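Side-chain contacts in microbial serine proteinases; subtilisin (Bacillus subtilis, PDB 2GKO), which is a cold-adapted subtilisin-type serine endopeptidase that hydrolyses peptide bonds in proteins and carries several bound calcium ions: residues S45-Q50 with S78-G83; A26-A31 with K261-S266. One frame throughout, in Å; residues are numbered along the deposited sequence.

Contact 1 (S45-Q50 with S78-G83); sequences SNNVEQ and SALANG. With CA (calcium ion), chain B.
Asn47 reaches across from 45-50 to 78-83, and nearly all of its side chain is used. Asn47 CB lies 4.4 Å from Leu80 CD1, a loose apolar approach. CG stands beside the backbone N, anti to the carbonyl carbon (chi1 -77°), and this swings the amide toward the other segment. Asn47 OD1 accepts a hydrogen bond from water 2 at 2.8 Å. Asn47 ND2 donates to Leu80 O at 2.9 Å. The carbonyl oxygen lies nearly in the plane of the amide, but the bond is bent, with 131° at the hydrogen. Asn47 ND2 also donates to Pro94 O, and it packs 3.8 Å from Asn82 CB. The side chains of Asn47 and Asn82 run antiparallel, side by side, their amide planes 62° apart. Asn82 ND2 donates to water 2 and also to water 1, which lies 2.8 Å from it. Water 1 also accepts a hydrogen bond from the backbone N-H of Asn46. The same Asn82 ND2 rests 3.4 Å from Asn46 CB, while Asn82 OD1 accepts a hydrogen bond from the backbone N-H of Gly84. An alanine in place of Asn47 would probably leave Leu80 O and Pro94 O without this donor and free water 2 to shift. The contact joins the turn before strand 48-53 to the chain that continues from helix 71-80. The Leu80 side chain packs on Leu98 of strand 97-102, the parallel partner of strand 48-53. Further along, Glu49 of strand 48-53 binds a calcium ion with Asn29 and Asp97.

Contact 2 (A26-A31 with K261-S266); sequences AGINIA and KIWAQS. With CA (calcium ion), chain B.
Ala264 O accepts a hydrogen bond from water 6 at 2.8 Å, and the same water donates to Ala26 O at 3.1 Å. This bridge joins the two backbones where they run closest. Ala264 CB fills the same corner, 3.3 Å from Ala26 O. The apolar part of the contact is carried by Ile28. Ile28 CG1 sits beside the backbone N and anti to the carbonyl carbon (chi1 -52°), and it lies over the helix backbone, 3.6 Å from Ala264 N. Ile28 CD1 goes on to meet Trp263 CB at 3.7 Å and comes obliquely to the start of the indole. On the other branch, Ile28 CG2 lies 4.2 Å from Trp263 CE3. The two side chains lie roughly perpendicular. This is helix-on-sheet packing of the alpha/beta subtilisin fold: helix 248-265 lies against the central sheet where strand 29-34 enters it between strands 97-102 and 133-137. The other end of the helix, at Thr248 to Met250, lines the pocket holding phenylmethanesulfonic acid. The Trp263 side chain also touches Val134 and Val274, and its NE1 donates to Ala269 O. On the strand, Asn29 OD1 binds a calcium ion at 2.2 Å. Asn29 ND2 donates to Lys132 O and Thr131 OG1, which hold the amide with its oxygen on the metal.

Both contacts are partly buried, their centres about 13 Å apart, and both join the run-in to a strand of the mixed sheet to the C-terminal part of a helix or the chain just after it. Contact 1 works through amides, a carbonyl and two bridging waters, with buried Leu80 as its apolar part. Contact 2 is mainly hydrocarbon: buried Ile28 and Trp263 pack together, and water enters at the more exposed Ala26 end. Their strands, 48-53 and 29-34, lie on either side of strand 97-102. One calcium ion takes a ligand residue from each contact. Ile30 also packs against Ala79 and Leu80, so apolar side chains link the two as well.

Contact 1 (S45-Q50 with S78-G83)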
ATOM      1  N   SER A  45       8.491 -16.033  -0.121  1.00 12.33           N
ATOM      2  CA  SER A  45       9.814 -16.336   0.417  1.00 12.83           C
ATOM      3  C   SER A  45      10.955 -15.866  -0.474  1.00 12.59           C
ATOM      4  O   SER A  45      11.972 -15.357  -0.006  1.00 12.22           O
ATOM      5  CB  SER A  45       9.929 -17.847   0.631  1.00 13.08           C
ATOM      6  OG  SER A  45      11.221 -18.165   1.135  1.00 18.15           O
ATOM      7  N   ASN A  46      10.785 -16.040  -1.769  1.00 14.16           N
ATOM      8  CA  ASN A  46      11.835 -15.703  -2.702  1.00 14.35           C
ATOM      9  C   ASN A  46      12.064 -14.203  -2.856  1.00 12.63           C
ATOM     10  O   ASN A  46      13.084 -13.789  -3.411  1.00 12.60           O
ATOM     11  CB  ASN A  46      11.528 -16.309  -4.060  1.00 15.69           C
ATOM     12  CG  ASN A  46      12.556 -17.350  -4.470  1.00 21.86           C
ATOM     13  OD1 ASN A  46      12.867 -18.293  -3.723  1.00 29.28           O
ATOM     14  ND2 ASN A  46      13.066 -17.198  -5.674  1.00 28.13           N
ATOM     15  N   ASN A  47      11.094 -13.393  -2.421  1.00 11.26           N
ATOM     16  CA  ASN A  47      11.233 -11.946  -2.450  1.00 10.42           C
ATOM     17  C   ASN A  47      11.687 -11.354  -1.116  1.00  9.82           C
ATOM     18  O   ASN A  47      11.946 -10.165  -1.031  1.00 10.07           O
ATOM     19  CB  ASN A  47       9.952 -11.266  -2.916  1.00 10.25           C
ATOM     20  CG  ASN A  47       9.778 -11.362  -4.417  1.00 11.71           C
ATOM     21  OD1 ASN A  47      10.767 -11.463  -5.141  1.00 12.75           O
ATOM     22  ND2 ASN A  47       8.539 -11.295  -4.893  1.00  9.52           N
ATOM     23  N   VAL A  48      11.796 -12.182  -0.096  1.00  9.21           N
ATOM     24  CA  VAL A  48      12.201 -11.662   1.217  1.00  8.96           C
ATOM     25  C   VAL A  48      13.663 -11.197   1.169  1.00 10.47           C
ATOM     26  O   VAL A  48      14.574 -11.968   0.847  1.00 10.57           O
ATOM     27  CB  VAL A  48      12.027 -12.697   2.322  1.00  9.37           C
ATOM     28  CG1 VAL A  48      12.601 -12.181   3.619  1.00  9.89           C
ATOM     29  CG2 VAL A  48      10.559 -13.052   2.500  1.00  9.93           C
ATOM     30  N   GLU A  49      13.883  -9.938   1.521  1.00 10.67           N
ATOM     31  CA  GLU A  49      15.224  -9.391   1.609  1.00 11.31           C
ATOM     32  C   GLU A  49      15.590  -8.953   3.027  1.00 11.32           C
ATOM     33  O   GLU A  49      16.672  -9.285   3.505  1.00 12.59           O
ATOM     34  CB  GLU A  49      15.366  -8.226   0.644  1.00 11.06           C
ATOM     35  CG  GLU A  49      16.804  -7.789   0.460  1.00 13.37           C
ATOM     36  CD  GLU A  49      16.901  -6.861  -0.712  1.00 19.05           C
ATOM     37  OE1 GLU A  49      16.553  -5.709  -0.549  1.00 19.50           O
ATOM     38  OE2 GLU A  49      17.271  -7.296  -1.831  1.00 23.44           O
ATOM     39  N   GLN A  50      14.697  -8.198   3.670  1.00 11.00           N
ATOM     40  CA  GLN A  50      14.850  -7.765   5.051  1.00 10.35           C
ATOM     41  C   GLN A  50      13.689  -8.236   5.899  1.00 10.10           C
ATOM     42  O   GLN A  50      12.569  -8.413   5.399  1.00  9.09           O
ATOM     43  CB  GLN A  50      14.976  -6.240   5.153  1.00 10.41           C
ATOM     44  CG  GLN A  50      16.223  -5.725   4.424  1.00 11.45           C
ATOM     45  CD  GLN A  50      16.640  -4.319   4.835  1.00 11.74           C
ATOM     46  OE1 GLN A  50      17.547  -3.727   4.208  1.00 16.19           O
ATOM     47  NE2 GLN A  50      15.990  -3.776   5.840  1.00  9.05           N
ATOM     48  N   SER A  78      -0.395  -8.787  -1.747  1.00  9.04           N
ATOM     49  CA  SER A  78      -1.016  -7.971  -2.773  1.00  9.00           C
ATOM     50  C   SER A  78       0.047  -7.162  -3.486  1.00  9.44           C
ATOM     51  O   SER A  78      -0.036  -6.915  -4.694  1.00  9.07           O
ATOM     52  CB  SER A  78      -2.110  -7.054  -2.200  1.00  8.45           C
ATOM     53  OG  SER A  78      -3.187  -7.811  -1.659  1.00  8.81           O
ATOM     54  N   ALA A  79       1.061  -6.718  -2.736  1.00  8.49           N
ATOM     55  CA  ALA A  79       2.119  -5.906  -3.304  1.00  8.85           C
ATOM     56  C   ALA A  79       3.068  -6.705  -4.215  1.00  8.84           C
ATOM     57  O   ALA A  79       3.476  -6.206  -5.272  1.00  9.01           O
ATOM     58  CB  ALA A  79       2.923  -5.237  -2.185  1.00  9.12           C
ATOM     59  N   LEU A  80       3.451  -7.899  -3.789  1.00  9.52           N
ATOM     60  CA  LEU A  80       4.587  -8.585  -4.435  1.00  9.93           C
ATOM     61  C   LEU A  80       4.645 -10.117  -4.392  1.00 10.64           C
ATOM     62  O   LEU A  80       5.709 -10.696  -4.617  1.00 11.11           O
ATOM     63  CB  LEU A  80       5.920  -7.960  -3.944  1.00  9.93           C
ATOM     64  CG  LEU A  80       6.192  -7.869  -2.433  1.00  9.42           C
ATOM     65  CD1 LEU A  80       6.195  -9.221  -1.727  1.00 11.54           C
ATOM     66  CD2 LEU A  80       7.543  -7.174  -2.241  1.00 12.02           C
ATOM     67  N   ALA A  81       3.527 -10.789  -4.115  1.00 10.40           N
ATOM     68  CA  ALA A  81       3.497 -12.263  -4.199  1.00  9.99           C
ATOM     69  C   ALA A  81       3.956 -12.666  -5.616  1.00 10.67           C
ATOM     70  O   ALA A  81       3.691 -11.959  -6.576  1.00 10.52           O
ATOM     71  CB  ALA A  81       2.115 -12.797  -3.914  1.00 10.25           C
ATOM     72  N   ASN A  82       4.665 -13.776  -5.722  1.00 11.44           N
ATOM     73  CA  ASN A  82       5.365 -14.109  -6.967  1.00 12.15           C
ATOM     74  C   ASN A  82       4.864 -15.391  -7.620  1.00 13.02           C
ATOM     75  O   ASN A  82       5.525 -15.898  -8.527  1.00 13.73           O
ATOM     76  CB  ASN A  82       6.870 -14.221  -6.715  1.00 12.47           C
ATOM     77  CG  ASN A  82       7.222 -15.352  -5.785  1.00 13.83           C
ATOM     78  OD1 ASN A  82       6.402 -16.202  -5.491  1.00 11.82           O
ATOM     79  ND2 ASN A  82       8.452 -15.328  -5.236  1.00 19.49           N
ATOM     80  N   GLY A  83       3.739 -15.907  -7.154  1.00 13.29           N
ATOM     81  CA  GLY A  83       3.142 -17.128  -7.675  1.00 13.64           C
ATOM     82  C   GLY A  83       3.806 -18.411  -7.218  1.00 14.18           C
ATOM     83  O   GLY A  83       3.387 -19.489  -7.646  1.00 15.57           O
TER
HETATM   84 CA    CA B 610      16.778  -4.714  -2.556  1.00  9.95          CA
HETATM   85  O   HOH W   1       8.531 -17.348  -3.248  1.00 22.28           O
HETATM   86  O   HOH W   2      10.928 -13.857  -6.569  1.00 24.97           O
HETATM   87  O   HOH W   3      18.748  -5.672  -3.236  1.00 17.32           O
HETATM   88  O   HOH W   4      18.154  -3.332  -1.291  1.00 16.08           O
HETATM   89  O   HOH W   5      17.126  -3.307  -4.170  1.00 14.55           O

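Contact 2 (A26-A31 with K261-S266)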
ATOM      1  N   ALA A  26      11.574  -5.093 -10.336  1.00 14.85           N
ATOM      2  CA  ALA A  26      12.940  -5.499 -10.043  1.00 15.30           C
ATOM      3  C   ALA A  26      13.767  -4.357  -9.477  1.00 15.27           C
ATOM      4  O   ALA A  26      13.766  -3.250  -9.998  1.00 15.45           O
ATOM      5  CB  ALA A  26      13.610  -6.067 -11.286  1.00 16.01           C
ATOM      6  N   GLY A  27      14.472  -4.642  -8.393  1.00 14.95           N
ATOM      7  CA  GLY A  27      15.363  -3.678  -7.781  1.00 14.71           C
ATOM      8  C   GLY A  27      14.729  -2.739  -6.779  1.00 13.44           C
ATOM      9  O   GLY A  27      15.458  -2.112  -6.023  1.00 12.99           O
ATOM     10  N   ILE A  28      13.398  -2.667  -6.748  1.00 12.61           N
ATOM     11  CA  ILE A  28      12.719  -1.744  -5.860  1.00 12.18           C
ATOM     12  C   ILE A  28      12.322  -2.474  -4.614  1.00 11.58           C
ATOM     13  O   ILE A  28      11.834  -3.602  -4.670  1.00 12.44           O
ATOM     14  CB  ILE A  28      11.487  -1.127  -6.531  1.00 12.16           C
ATOM     15  CG1 ILE A  28      11.851  -0.531  -7.901  1.00 14.01           C
ATOM     16  CG2 ILE A  28      10.869  -0.076  -5.611  1.00 13.23           C
ATOM     17  CD1 ILE A  28      12.903   0.541  -7.874  1.00 14.68           C
ATOM     18  N   ASN A  29      12.507  -1.820  -3.466  1.00 10.19           N
ATOM     19  CA  ASN A  29      12.209  -2.433  -2.166  1.00  9.92           C
ATOM     20  C   ASN A  29      10.891  -1.907  -1.648  1.00 10.37           C
ATOM     21  O   ASN A  29      10.679  -0.700  -1.627  1.00 10.63           O
ATOM     22  CB  ASN A  29      13.320  -2.098  -1.167  1.00 10.58           C
ATOM     23  CG  ASN A  29      14.688  -2.395  -1.724  1.00 10.53           C
ATOM     24  OD1 ASN A  29      15.077  -3.570  -1.809  1.00 10.41           O
ATOM     25  ND2 ASN A  29      15.391  -1.356  -2.190  1.00 10.21           N
ATOM     26  N   ILE A  30       9.971  -2.810  -1.329  1.00  9.57           N
ATOM     27  CA  ILE A  30       8.725  -2.454  -0.679  1.00  9.38           C
ATOM     28  C   ILE A  30       8.840  -2.828   0.792  1.00  9.07           C
ATOM     29  O   ILE A  30       8.944  -4.001   1.165  1.00  8.76           O
ATOM     30  CB  ILE A  30       7.492  -3.130  -1.350  1.00  9.75           C
ATOM     31  CG1 ILE A  30       7.421  -2.768  -2.841  1.00 10.37           C
ATOM     32  CG2 ILE A  30       6.216  -2.682  -0.653  1.00 11.33           C
ATOM     33  CD1 ILE A  30       6.288  -3.449  -3.596  1.00 10.63           C
ATOM     34  N   ALA A  31       8.828  -1.799   1.637  1.00  8.66           N
ATOM     35  CA  ALA A  31       8.869  -1.955   3.058  1.00  8.91           C
ATOM     36  C   ALA A  31       7.452  -1.984   3.611  1.00  8.63           C
ATOM     37  O   ALA A  31       6.767  -0.962   3.666  1.00  8.38           O
ATOM     38  CB  ALA A  31       9.705  -0.829   3.702  1.00  9.14           C
ATOM     39  N   LYS A 261       6.551  -1.217  -9.555  1.00 13.19           N
ATOM     40  CA  LYS A 261       6.547  -1.614 -10.960  1.00 13.63           C
ATOM     41  C   LYS A 261       6.934  -0.421 -11.844  1.00 14.42           C
ATOM     42  O   LYS A 261       7.731  -0.565 -12.803  1.00 15.91           O
ATOM     43  CB  LYS A 261       5.150  -2.132 -11.325  1.00 13.56           C
ATOM     44  CG  LYS A 261       5.034  -2.796 -12.674  1.00 14.51           C
ATOM     45  CD  LYS A 261       3.669  -3.448 -12.850  1.00 15.17           C
ATOM     46  CE  LYS A 261       3.427  -3.865 -14.307  1.00 16.13           C
ATOM     47  NZ  LYS A 261       4.310  -4.967 -14.746  1.00 15.44           N
ATOM     48  N   ILE A 262       6.377   0.753 -11.540  1.00 13.74           N
ATOM     49  CA  ILE A 262       6.715   1.971 -12.256  1.00 14.39           C
ATOM     50  C   ILE A 262       8.182   2.334 -12.021  1.00 14.64           C
ATOM     51  O   ILE A 262       8.938   2.586 -12.965  1.00 14.65           O
ATOM     52  CB  ILE A 262       5.783   3.129 -11.808  1.00 14.07           C
ATOM     53  CG1 ILE A 262       4.360   2.874 -12.294  1.00 14.62           C
ATOM     54  CG2 ILE A 262       6.270   4.482 -12.314  1.00 15.31           C
ATOM     55  CD1 ILE A 262       3.326   3.766 -11.629  1.00 14.78           C
ATOM     56  N   TRP A 263       8.603   2.323 -10.756  1.00 14.38           N
ATOM     57  CA  TRP A 263       9.934   2.777 -10.384  1.00 14.94           C
ATOM     58  C   TRP A 263      11.023   1.931 -11.035  1.00 15.20           C
ATOM     59  O   TRP A 263      12.060   2.462 -11.423  1.00 16.02           O
ATOM     60  CB  TRP A 263      10.113   2.786  -8.853  1.00 14.79           C
ATOM     61  CG  TRP A 263      10.967   3.898  -8.329  1.00 14.80           C
ATOM     62  CD1 TRP A 263      11.876   4.665  -9.027  1.00 14.65           C
ATOM     63  CD2 TRP A 263      10.981   4.401  -6.988  1.00 13.77           C
ATOM     64  NE1 TRP A 263      12.422   5.612  -8.204  1.00 15.18           N
ATOM     65  CE2 TRP A 263      11.887   5.477  -6.943  1.00 14.38           C
ATOM     66  CE3 TRP A 263      10.287   4.066  -5.820  1.00 12.69           C
ATOM     67  CZ2 TRP A 263      12.132   6.196  -5.775  1.00 15.66           C
ATOM     68  CZ3 TRP A 263      10.524   4.778  -4.674  1.00 14.71           C
ATOM     69  CH2 TRP A 263      11.442   5.821  -4.651  1.00 14.26           C
ATOM     70  N   ALA A 264      10.775   0.628 -11.154  1.00 15.85           N
ATOM     71  CA  ALA A 264      11.756  -0.325 -11.665  1.00 16.76           C
ATOM     72  C   ALA A 264      12.090  -0.033 -13.122  1.00 17.68           C
ATOM     73  O   ALA A 264      13.189  -0.337 -13.591  1.00 18.05           O
ATOM     74  CB  ALA A 264      11.240  -1.723 -11.519  1.00 16.72           C
ATOM     75  N   GLN A 265      11.151   0.581 -13.834  1.00 18.99           N
ATOM     76  CA  GLN A 265      11.375   0.965 -15.233  1.00 20.58           C
ATOM     77  C   GLN A 265      12.047   2.339 -15.387  1.00 21.45           C
ATOM     78  O   GLN A 265      12.530   2.682 -16.479  1.00 22.83           O
ATOM     79  CB  GLN A 265      10.051   0.916 -15.982  1.00 20.43           C
ATOM     80  CG  GLN A 265       9.458  -0.484 -16.087  1.00 22.76           C
ATOM     81  CD  GLN A 265      10.510  -1.544 -16.411  1.00 25.53           C
ATOM     82  OE1 GLN A 265      11.159  -1.466 -17.459  1.00 26.40           O
ATOM     83  NE2 GLN A 265      10.701  -2.514 -15.509  1.00 23.70           N
ATOM     84  N   SER A 266      12.082   3.118 -14.307  1.00 22.11           N
ATOM     85  CA  SER A 266      12.840   4.368 -14.235  1.00 22.56           C
ATOM     86  C   SER A 266      13.617   4.471 -12.933  1.00 22.94           C
ATOM     87  O   SER A 266      13.333   5.352 -12.112  1.00 22.63           O
ATOM     88  CB  SER A 266      11.901   5.564 -14.348  1.00 22.99           C
ATOM     89  OG  SER A 266      11.058   5.435 -15.466  1.00 24.24           O
TER
HETATM   90 CA    CA B 610      16.778  -4.714  -2.556  1.00  9.95          CA
HETATM   91  O   HOH W   6      14.924  -2.248 -12.641  1.00 42.29           O
HETATM   92  O   HOH W   5      17.126  -3.307  -4.170  1.00 14.55           O
HETATM   93  O   HOH W   3      18.748  -5.672  -3.236  1.00 17.32           O
HETATM   94  O   HOH W   4      18.154  -3.332  -1.291  1.00 16.08           O